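Local structure of putative tetR family transcription regulator (Shewanella loihica, 3PPB) at residues Asp70-Ser75 and Glu87-Ala92; Leu94-Ala99 and Gly159-Ala164; Ala124-Leu129 and Pro149-Gln154; Asp155-Gln160 and Ala186-Ala191. The protein probably binds DNA as a dimeric transcription regulator of the TetR family, through an N-terminal helix-turn-helix motif. One frame throughout, in Å; residues are numbered along the deposited sequence.

Contact 1 (Asp70-Ser75 and Glu87-Ala92); sequences DAIQAS and EQLWFA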
# COMPACT_ATOMS: atom_id res chain seq x y z
N ASP A 70 4.88 18.22 -7.95
CA ASP A 70 5.25 19.21 -8.97
C ASP A 70 4.84 18.75 -10.38
O ASP A 70 4.28 19.54 -11.12
CB ASP A 70 6.76 19.50 -8.93
CG ASP A 70 7.26 20.32 -7.75
OD1 ASP A 70 6.43 20.74 -6.91
OD2 ASP A 70 8.49 20.57 -7.67
N ALA A 71 5.11 17.47 -10.73
CA ALA A 71 4.80 16.89 -12.05
C ALA A 71 3.31 16.83 -12.33
O ALA A 71 2.88 17.23 -13.41
CB ALA A 71 5.41 15.50 -12.18
N ILE A 72 2.52 16.34 -11.36
CA ILE A 72 1.09 16.17 -11.57
C ILE A 72 0.38 17.54 -11.62
O ILE A 72 -0.52 17.71 -12.44
CB ILE A 72 0.43 15.16 -10.59
CG1 ILE A 72 0.36 15.66 -9.14
CG2 ILE A 72 1.16 13.81 -10.69
CD1 ILE A 72 -0.52 14.80 -8.20
N GLN A 73 0.84 18.52 -10.81
CA GLN A 73 0.23 19.86 -10.82
C GLN A 73 0.59 20.63 -12.11
O GLN A 73 -0.27 21.30 -12.66
CB GLN A 73 0.61 20.67 -9.58
CG GLN A 73 -0.05 20.16 -8.31
CD GLN A 73 0.12 21.15 -7.19
OE1 GLN A 73 1.13 21.16 -6.48
NE2 GLN A 73 -0.88 22.02 -7.02
N ALA A 74 1.84 20.48 -12.60
CA ALA A 74 2.30 21.14 -13.83
C ALA A 74 1.59 20.59 -15.08
O ALA A 74 1.55 21.27 -16.10
CB ALA A 74 3.80 20.97 -13.97
N SER A 75 1.01 19.39 -14.99
CA SER A 75 0.30 18.71 -16.08
C SER A 75 -1.16 19.15 -16.20
O SER A 75 -1.86 18.77 -17.14
CB SER A 75 0.33 17.20 -15.84
OG SER A 75 1.66 16.70 -15.82
N GLU A 87 -9.60 14.07 -13.05
CA GLU A 87 -9.25 13.11 -14.11
C GLU A 87 -7.84 13.37 -14.64
O GLU A 87 -7.06 12.43 -14.75
CB GLU A 87 -10.28 13.17 -15.22
CG GLU A 87 -10.13 12.06 -16.24
CD GLU A 87 -11.21 12.16 -17.30
OE1 GLU A 87 -11.38 13.26 -17.88
OE2 GLU A 87 -11.93 11.15 -17.49
N GLN A 88 -7.52 14.65 -14.97
CA GLN A 88 -6.19 15.06 -15.43
C GLN A 88 -5.14 14.74 -14.36
O GLN A 88 -4.06 14.26 -14.71
CB GLN A 88 -6.14 16.57 -15.74
CG GLN A 88 -6.96 17.08 -16.91
CD GLN A 88 -6.78 18.59 -17.04
OE1 GLN A 88 -5.72 19.09 -17.46
NE2 GLN A 88 -7.79 19.37 -16.65
N LEU A 89 -5.44 15.02 -13.06
CA LEU A 89 -4.48 14.77 -11.98
C LEU A 89 -4.23 13.27 -11.81
O LEU A 89 -3.09 12.87 -11.63
CB LEU A 89 -4.96 15.36 -10.65
CG LEU A 89 -4.75 16.87 -10.47
CD1 LEU A 89 -5.66 17.40 -9.44
CD2 LEU A 89 -3.29 17.22 -10.13
N TRP A 90 -5.31 12.47 -11.88
CA TRP A 90 -5.23 11.02 -11.75
C TRP A 90 -4.38 10.41 -12.88
O TRP A 90 -3.47 9.64 -12.60
CB TRP A 90 -6.65 10.44 -11.76
CG TRP A 90 -6.70 8.95 -11.76
CD1 TRP A 90 -6.97 8.14 -12.82
CD2 TRP A 90 -6.43 8.08 -10.65
NE1 TRP A 90 -6.97 6.83 -12.42
CE2 TRP A 90 -6.63 6.76 -11.09
CE3 TRP A 90 -6.05 8.30 -9.31
CZ2 TRP A 90 -6.47 5.66 -10.25
CZ3 TRP A 90 -5.90 7.21 -8.47
CH2 TRP A 90 -6.13 5.91 -8.94
N PHE A 91 -4.66 10.79 -14.14
CA PHE A 91 -3.90 10.23 -15.25
C PHE A 91 -2.47 10.80 -15.30
O PHE A 91 -1.56 10.06 -15.68
CB PHE A 91 -4.64 10.33 -16.59
CG PHE A 91 -5.83 9.38 -16.63
CD1 PHE A 91 -5.66 8.01 -16.41
CD2 PHE A 91 -7.11 9.86 -16.86
CE1 PHE A 91 -6.76 7.14 -16.41
CE2 PHE A 91 -8.21 8.98 -16.90
CZ PHE A 91 -8.02 7.62 -16.67
N ALA A 92 -2.23 12.04 -14.81
CA ALA A 92 -0.86 12.58 -14.70
C ALA A 92 -0.06 11.81 -13.65
O ALA A 92 1.13 11.58 -13.84
CB ALA A 92 -0.89 14.06 -14.33
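The flat groups that meet between Ile72, Leu89 and Ala92 are backbone carbonyls, not rings. Leu89 CD2 rests against the carbonyl of Ile72, 3.6 Å from Ile72 O. In return Ile72 CG2 touches the Ala92 carbonyl, 3.8 Å from Ala92 C. The Trp90 and Phe91 rings take no part across this contact. Phe91 carries Trp90 CD1 over one face, offset toward the rim, and the Trp90 ring stacks on Phe188. This is the helix hairpin of the TetR fold where helix 53-74, which leads away from the helix-turn-helix domain, meets helix 82-99. The short axes come within 8.8 Å and run at 140°, roughly antiparallel but clearly crossed. Ile72 and Leu89 cross at about a right angle, with Ile72 CG1 4.1 Å from Leu89 CD2. The Ile72 chi1 of 70° sets CG1 between backbone N and carbonyl carbon, and this turns CG2 toward Ala92. Both Ile72 and Leu89 also touch Phe131 of helix 130-141. An alanine at Ile72 would remove CG1, CG2 and CD1, and would probably open a gap between Leu89, Phe131 and the Ala92 carbonyl. Near the end of helix 53-74, Ser75 CB packs on Ala92 CB at 3.7 Å. The Ser75 hydroxyl folds back on its own helix and gives a hydrogen bond from Ser75 OG to Ala71 O, 2.8 Å long.

Contact 2 (Leu94-Ala99 and Gly159-Ala164); sequences LTWAMA and GQYLAA. With EDO (1,2-ethanediol), chain G.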
# COMPACT_ATOMS: atom_id res chain seq x y z
N LEU A 94 -0.63 8.59 -12.66
CA LEU A 94 -0.40 7.25 -13.21
C LEU A 94 0.66 7.31 -14.30
O LEU A 94 1.51 6.42 -14.33
CB LEU A 94 -1.72 6.63 -13.70
CG LEU A 94 -2.47 5.68 -12.72
CD1 LEU A 94 -2.66 6.31 -11.35
CD2 LEU A 94 -3.85 5.31 -13.24
N THR A 95 0.68 8.38 -15.14
CA THR A 95 1.70 8.55 -16.18
C THR A 95 3.06 8.70 -15.53
O THR A 95 4.03 8.07 -15.98
CB THR A 95 1.37 9.74 -17.09
OG1 THR A 95 0.10 9.51 -17.69
CG2 THR A 95 2.43 9.99 -18.17
N TRP A 96 3.13 9.49 -14.44
CA TRP A 96 4.38 9.71 -13.70
C TRP A 96 4.90 8.38 -13.17
O TRP A 96 6.09 8.10 -13.30
CB TRP A 96 4.18 10.73 -12.58
CG TRP A 96 5.43 10.99 -11.78
CD1 TRP A 96 6.32 12.01 -11.97
CD2 TRP A 96 5.92 10.22 -10.67
NE1 TRP A 96 7.34 11.92 -11.03
CE2 TRP A 96 7.13 10.82 -10.24
CE3 TRP A 96 5.46 9.07 -10.00
CZ2 TRP A 96 7.85 10.33 -9.15
CZ3 TRP A 96 6.20 8.57 -8.95
CH2 TRP A 96 7.39 9.18 -8.54
N ALA A 97 4.00 7.54 -12.59
CA ALA A 97 4.33 6.22 -12.04
C ALA A 97 4.95 5.29 -13.12
O ALA A 97 5.89 4.57 -12.81
CB ALA A 97 3.08 5.58 -11.46
N MSE A 98 4.40 5.30 -14.35
CA MSE A 98 4.90 4.47 -15.46
C MSE A 98 6.20 5.05 -16.01
O MSE A 98 7.05 4.28 -16.45
CB MSE A 98 3.85 4.36 -16.58
CG MSE A 98 2.51 3.75 -16.13
SE MSE A 98 2.66 1.98 -15.23
CE MSE A 98 3.08 0.84 -16.84
N ALA A 99 6.36 6.38 -15.98
CA ALA A 99 7.57 7.04 -16.49
C ALA A 99 8.77 6.96 -15.52
O ALA A 99 9.90 7.11 -15.98
CB ALA A 99 7.27 8.51 -16.80
N GLY A 159 -4.36 5.16 -1.23
CA GLY A 159 -4.49 3.71 -1.36
C GLY A 159 -4.92 3.29 -2.76
O GLY A 159 -4.44 2.28 -3.29
N GLN A 160 -5.85 4.04 -3.37
CA GLN A 160 -6.34 3.72 -4.70
C GLN A 160 -5.28 3.99 -5.74
O GLN A 160 -5.15 3.22 -6.69
CB GLN A 160 -7.63 4.47 -5.04
CG GLN A 160 -8.79 3.98 -4.16
CD GLN A 160 -10.09 4.52 -4.65
OE1 GLN A 160 -10.41 5.70 -4.43
NE2 GLN A 160 -10.85 3.68 -5.32
N TYR A 161 -4.47 5.05 -5.54
CA TYR A 161 -3.34 5.33 -6.44
C TYR A 161 -2.34 4.16 -6.39
O TYR A 161 -1.88 3.67 -7.42
CB TYR A 161 -2.65 6.66 -6.05
CG TYR A 161 -1.30 6.85 -6.71
CD1 TYR A 161 -1.21 7.27 -8.04
CD2 TYR A 161 -0.12 6.57 -6.03
CE1 TYR A 161 0.04 7.42 -8.66
CE2 TYR A 161 1.12 6.69 -6.65
CZ TYR A 161 1.20 7.13 -7.97
OH TYR A 161 2.41 7.26 -8.61
N LEU A 162 -2.01 3.71 -5.18
CA LEU A 162 -1.04 2.62 -5.03
C LEU A 162 -1.57 1.32 -5.60
O LEU A 162 -0.80 0.55 -6.17
CB LEU A 162 -0.61 2.44 -3.56
CG LEU A 162 0.23 3.60 -2.97
CD1 LEU A 162 0.43 3.39 -1.50
CD2 LEU A 162 1.59 3.72 -3.68
N ALA A 163 -2.88 1.09 -5.50
CA ALA A 163 -3.52 -0.11 -6.05
C ALA A 163 -3.48 -0.07 -7.59
O ALA A 163 -3.14 -1.07 -8.20
CB ALA A 163 -4.94 -0.22 -5.56
N ALA A 164 -3.81 1.09 -8.19
CA ALA A 164 -3.86 1.22 -9.66
C ALA A 164 -2.46 1.15 -10.26
O ALA A 164 -2.30 0.54 -11.32
CB ALA A 164 -4.56 2.53 -10.07
C1 EDO G . 10.22 13.52 -12.18
O1 EDO G . 10.40 12.98 -10.86
C2 EDO G . 9.24 14.69 -12.11
O2 EDO G . 8.95 15.16 -13.43
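The short axes of the helices carrying Leu94 and Tyr161 pass 10.9 Å apart at 45°, and these two residues have the nearest CA atoms. The contact lies in the buried core of the C-terminal domain of the TetR fold, where helix 82-99 packs beside helix 150-170. Large side chains bridge the wide spacing, and no hydrogen bond joins the two segments. Tyr161 does most of the reaching. Its CG is anti to the backbone N (chi1 167°), which sends the ring out toward helix 82-99. Leu94 and Tyr161 slide past each other in opposite directions. Leu94 CD1 approaches the Tyr161 ring obliquely, 3.7 Å from Tyr161 CD1. The other branch, Leu94 CD2, lies 4.3 Å from Ala164 CB. At the far end of the ring, Tyr161 OH comes to 3.4 Å from Ala97 CB. The same oxygen, Tyr161 OH, lies 3.8 Å from Trp96 CE3, where the two aromatic side chains cross at about a right angle. The polar need of this hydroxyl is met by Gln104 OE1, a hydrogen bond from helix 101-110. Phe68 of helix 53-74 adds a third ring, meeting both Trp96 and Tyr161. A tetraethylene glycol lies about 4 Å from the Tyr161 side chain, consistent with a small-molecule pocket as in other TetR regulators. A 1,2-ethanediol, which also bonds Glu67, sits at the indole edge of Trp96, where Trp96 NE1 gives a weak hydrogen bond to its O1 at 3.2 Å.

Contact 3 (Ala124-Leu129 and Pro149-Gln154); sequences AMHGIL and PIELMQ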
# COMPACT_ATOMS: atom_id res chain seq x y z
N ALA A 124 4.41 15.17 4.04
CA ALA A 124 4.16 14.86 2.64
C ALA A 124 2.65 14.99 2.32
O ALA A 124 2.28 15.56 1.30
CB ALA A 124 4.65 13.46 2.32
N MSE A 125 1.78 14.48 3.22
CA MSE A 125 0.33 14.44 3.07
C MSE A 125 -0.32 15.83 3.13
O MSE A 125 -1.06 16.19 2.21
CB MSE A 125 -0.28 13.55 4.17
CG MSE A 125 -1.70 13.08 3.87
SE MSE A 125 -2.57 12.27 5.46
CE MSE A 125 -1.20 10.88 5.94
N HIS A 126 -0.06 16.59 4.20
CA HIS A 126 -0.70 17.90 4.41
C HIS A 126 0.13 19.07 3.89
O HIS A 126 -0.43 20.15 3.68
CB HIS A 126 -1.04 18.09 5.90
CG HIS A 126 -1.78 16.92 6.49
ND1 HIS A 126 -1.25 16.18 7.52
CD2 HIS A 126 -2.94 16.35 6.09
CE1 HIS A 126 -2.12 15.21 7.75
NE2 HIS A 126 -3.15 15.27 6.90
N GLY A 127 1.43 18.86 3.67
CA GLY A 127 2.29 19.93 3.19
C GLY A 127 2.46 19.87 1.70
O GLY A 127 1.83 20.64 0.96
N ILE A 128 3.26 18.90 1.24
CA ILE A 128 3.56 18.68 -0.17
C ILE A 128 2.28 18.39 -0.98
O ILE A 128 2.11 18.94 -2.07
CB ILE A 128 4.62 17.54 -0.31
CG1 ILE A 128 5.96 17.98 0.36
CG2 ILE A 128 4.83 17.18 -1.79
CD1 ILE A 128 7.09 16.89 0.47
N LEU A 129 1.39 17.54 -0.47
CA LEU A 129 0.17 17.18 -1.19
C LEU A 129 -1.07 17.81 -0.55
O LEU A 129 -2.18 17.28 -0.70
CB LEU A 129 0.06 15.66 -1.30
CG LEU A 129 1.22 15.02 -2.12
CD1 LEU A 129 1.42 13.59 -1.74
CD2 LEU A 129 1.00 15.16 -3.63
N PRO A 149 -14.75 12.08 6.64
CA PRO A 149 -13.59 12.81 7.20
C PRO A 149 -12.52 12.99 6.12
O PRO A 149 -12.22 12.03 5.41
CB PRO A 149 -13.14 11.91 8.35
CG PRO A 149 -14.41 11.22 8.77
CD PRO A 149 -15.03 10.88 7.46
N ILE A 150 -12.02 14.24 5.97
CA ILE A 150 -11.05 14.64 4.94
C ILE A 150 -9.78 13.74 4.95
O ILE A 150 -9.32 13.33 3.89
CB ILE A 150 -10.68 16.16 5.03
CG1 ILE A 150 -10.09 16.67 3.70
CG2 ILE A 150 -9.77 16.52 6.22
CD1 ILE A 150 -11.09 17.33 2.86
N GLU A 151 -9.24 13.41 6.13
CA GLU A 151 -8.01 12.62 6.18
C GLU A 151 -8.21 11.18 5.70
O GLU A 151 -7.32 10.62 5.07
CB GLU A 151 -7.37 12.64 7.57
CG GLU A 151 -5.89 12.36 7.42
CD GLU A 151 -5.09 12.18 8.69
OE1 GLU A 151 -5.25 13.00 9.61
OE2 GLU A 151 -4.23 11.26 8.71
N LEU A 152 -9.38 10.60 5.96
CA LEU A 152 -9.72 9.26 5.50
C LEU A 152 -9.84 9.30 3.97
O LEU A 152 -9.36 8.40 3.29
CB LEU A 152 -11.04 8.77 6.15
CG LEU A 152 -11.59 7.40 5.69
CD1 LEU A 152 -10.55 6.27 5.81
CD2 LEU A 152 -12.85 7.05 6.43
N MSE A 153 -10.44 10.36 3.44
CA MSE A 153 -10.58 10.50 1.99
C MSE A 153 -9.20 10.64 1.33
O MSE A 153 -8.98 10.03 0.30
CB MSE A 153 -11.51 11.68 1.66
CG MSE A 153 -12.95 11.46 2.17
SE MSE A 153 -14.08 12.93 1.64
CE MSE A 153 -14.44 12.43 -0.16
N GLN A 154 -8.25 11.42 1.94
CA GLN A 154 -6.91 11.56 1.32
C GLN A 154 -6.17 10.23 1.39
O GLN A 154 -5.56 9.86 0.40
CB GLN A 154 -6.06 12.71 1.91
CG GLN A 154 -4.82 13.00 1.04
CD GLN A 154 -4.04 14.28 1.32
OE1 GLN A 154 -4.52 15.21 1.97
NE2 GLN A 154 -2.83 14.35 0.78
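Met125, a selenomethionine, meets both Gln154 and Glu151 as its chain runs outward. Its CB lies over the centre of the His126 ring, its own neighbour. With chi1 at -162° the chain heads for helix 150-170, and Met125 CG comes to 3.5 Å from Gln154 NE2. SE then crosses the Glu151 side chain at about a right angle, with Met125 SE 3.8 Å from Glu151 OE2. A bend at chi3 turns the tip, and Met125 CE ends against Asp155 OD1. Helix 118-128 ends in a wider pi-type turn, with Leu129 N bonded to Ala124 O at 2.8 Å. In the conformer given, Gln154 NE2 donates to Met125 O at 2.9 Å and weakly to Leu129 O at 3.3 Å. A second conformer exists, so these bonds and the approach to Met125 CG are doubtful. Glu151 CG stands at the edge of the His126 ring, 4.0 Å from His126 NE2, while Glu151 OE2 bonds His171 of the second subunit. An alanine at Glu151 would likely leave that histidine without its acceptor and strip Met125 SE of its neighbours CG and OE2. The short axes of 124-128 and 150-154 cross nearly square, at 99°. Helix 118-128 leans on helix 53-74 through Ala124 and Ile128. Helix 150-170 packs on helix 130-141 through Ile150 and Met153, and its Glu151 side faces the second subunit.

Contact 4 (Asp155-Gln160 and Ala186-Ala191); sequences DNCHGQ and ALFWNA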
# COMPACT_ATOMS: atom_id res chain seq x y z
N ASP A 155 -6.27 9.48 2.52
CA ASP A 155 -5.62 8.16 2.61
C ASP A 155 -6.21 7.25 1.55
O ASP A 155 -5.49 6.46 0.95
CB ASP A 155 -5.80 7.52 3.99
CG ASP A 155 -4.87 8.05 5.06
OD1 ASP A 155 -3.94 8.82 4.72
OD2 ASP A 155 -5.07 7.71 6.24
N ASN A 156 -7.53 7.37 1.33
CA ASN A 156 -8.21 6.54 0.35
C ASN A 156 -7.68 6.85 -1.05
O ASN A 156 -7.40 5.91 -1.78
CB ASN A 156 -9.73 6.71 0.45
CG ASN A 156 -10.44 5.89 -0.57
OD1 ASN A 156 -10.48 4.65 -0.50
ND2 ASN A 156 -10.84 6.57 -1.61
N CYS A 157 -7.52 8.15 -1.41
CA CYS A 157 -6.94 8.55 -2.71
C CYS A 157 -5.58 7.89 -2.87
O CYS A 157 -5.27 7.34 -3.93
CB CYS A 157 -6.81 10.07 -2.82
SG CYS A 157 -8.38 10.94 -2.87
N HIS A 158 -4.78 7.95 -1.81
CA HIS A 158 -3.43 7.39 -1.74
C HIS A 158 -3.45 5.86 -1.93
O HIS A 158 -2.66 5.35 -2.74
CB HIS A 158 -2.79 7.78 -0.41
CG HIS A 158 -1.32 7.53 -0.30
ND1 HIS A 158 -0.55 7.21 -1.39
CD2 HIS A 158 -0.51 7.64 0.78
CE1 HIS A 158 0.68 7.07 -0.94
NE2 HIS A 158 0.75 7.34 0.36
N GLY A 159 -4.36 5.16 -1.23
CA GLY A 159 -4.49 3.71 -1.36
C GLY A 159 -4.92 3.29 -2.76
O GLY A 159 -4.44 2.28 -3.29
N GLN A 160 -5.85 4.04 -3.37
CA GLN A 160 -6.34 3.72 -4.70
C GLN A 160 -5.28 3.99 -5.74
O GLN A 160 -5.15 3.22 -6.69
CB GLN A 160 -7.63 4.47 -5.04
CG GLN A 160 -8.79 3.98 -4.16
CD GLN A 160 -10.09 4.52 -4.65
OE1 GLN A 160 -10.41 5.70 -4.43
NE2 GLN A 160 -10.85 3.68 -5.32
N ALA A 186 -12.73 5.60 -12.78
CA ALA A 186 -14.10 5.36 -12.29
C ALA A 186 -14.07 4.87 -10.84
O ALA A 186 -14.81 5.40 -10.01
CB ALA A 186 -14.82 4.38 -13.19
N LEU A 187 -13.16 3.92 -10.51
CA LEU A 187 -13.03 3.39 -9.14
C LEU A 187 -12.60 4.52 -8.21
O LEU A 187 -13.14 4.64 -7.13
CB LEU A 187 -12.04 2.22 -9.05
CG LEU A 187 -12.54 0.87 -9.62
CD1 LEU A 187 -11.39 0.04 -10.10
CD2 LEU A 187 -13.41 0.08 -8.62
N PHE A 188 -11.67 5.37 -8.67
CA PHE A 188 -11.16 6.50 -7.89
C PHE A 188 -12.26 7.56 -7.60
O PHE A 188 -12.49 7.91 -6.44
CB PHE A 188 -9.97 7.14 -8.63
CG PHE A 188 -9.43 8.39 -7.99
CD1 PHE A 188 -8.67 8.32 -6.82
CD2 PHE A 188 -9.63 9.63 -8.58
CE1 PHE A 188 -8.13 9.48 -6.25
CE2 PHE A 188 -9.11 10.80 -7.99
CZ PHE A 188 -8.37 10.72 -6.84
N TRP A 189 -12.92 8.07 -8.67
CA TRP A 189 -13.95 9.08 -8.56
C TRP A 189 -15.18 8.58 -7.78
O TRP A 189 -15.65 9.29 -6.88
CB TRP A 189 -14.39 9.57 -9.96
CG TRP A 189 -15.37 10.71 -9.88
CD1 TRP A 189 -16.72 10.65 -10.09
CD2 TRP A 189 -15.09 12.08 -9.51
NE1 TRP A 189 -17.29 11.89 -9.89
CE2 TRP A 189 -16.31 12.78 -9.53
CE3 TRP A 189 -13.90 12.77 -9.17
CZ2 TRP A 189 -16.39 14.16 -9.22
CZ3 TRP A 189 -13.98 14.13 -8.89
CH2 TRP A 189 -15.21 14.81 -8.93
N ASN A 190 -15.69 7.38 -8.12
CA ASN A 190 -16.91 6.84 -7.51
C ASN A 190 -16.76 6.54 -6.03
O ASN A 190 -17.77 6.56 -5.31
CB ASN A 190 -17.42 5.62 -8.27
CG ASN A 190 -17.97 6.02 -9.61
OD1 ASN A 190 -18.20 7.20 -9.89
ND2 ASN A 190 -18.16 5.06 -10.49
N ALA A 191 -15.53 6.32 -5.54
CA ALA A 191 -15.35 6.14 -4.09
C ALA A 191 -15.74 7.41 -3.35
O ALA A 191 -16.39 7.32 -2.32
CB ALA A 191 -13.88 5.80 -3.77
O HOH W 1 -10.61 8.20 -4.24
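Gln160 reaches across from its helix with an extended chain, and its amide is turned so that both ends are used. Gln160 NE2 gives a hydrogen bond to Leu187 O at 3.1 Å. The bond is fairly straight, 158° at the hydrogen, but it comes from well above the carbonyl plane. Gln160 OE1 points the other way, to 3.5 Å from Ala191 CB, and lies obliquely to the Phe188 ring. Asn156 ND2, one turn back, donates to Gln160 OE1 at 3.0 Å, a bent bond from well above the plane of that carbonyl. Asn156 ND2 also touches Ala191 CB at 3.8 Å. Helices 150-170 and 178-192 run almost antiparallel here, at 167°. In TetR regulators such a pair meets its mate from the other subunit in a four-helix bundle. Here the bonds are reciprocal: Gln160 NE2 bonds Asn156 OD1 of the second subunit, and Asn156 OD1 takes Gln160 NE2 of that subunit. A chi1 of 175° swings the Phe188 ring across to Cys157. The sulfur stands oblique to the ring in a sulfur-aromatic contact, with Cys157 SG 3.7 Å from Phe188 CE1. A water oxygen lies 2.9 Å from Phe188 O, to which it donates.

Overall arrangement
From the N terminus, the helix-turn-helix region precedes all four contacts. Contact 1 closes first, a short hairpin loop between helices 53-74 and 82-99, and it is complete before the others open. Contact 2 opens next on helix 82-99 and closes a loop of 59 residues on helix 150-170. Contact 3 is nested inside that loop and joins helix 118-128 to the start of helix 150-170. Contact 4 begins where contact 2 ends, sharing Gly159 and Gln160, and ties in helix 178-192. Helix 150-170 thus serves contacts 2, 3 and 4, all of which touch the second subunit. Trp90 links contact 1 to contacts 2 and 4.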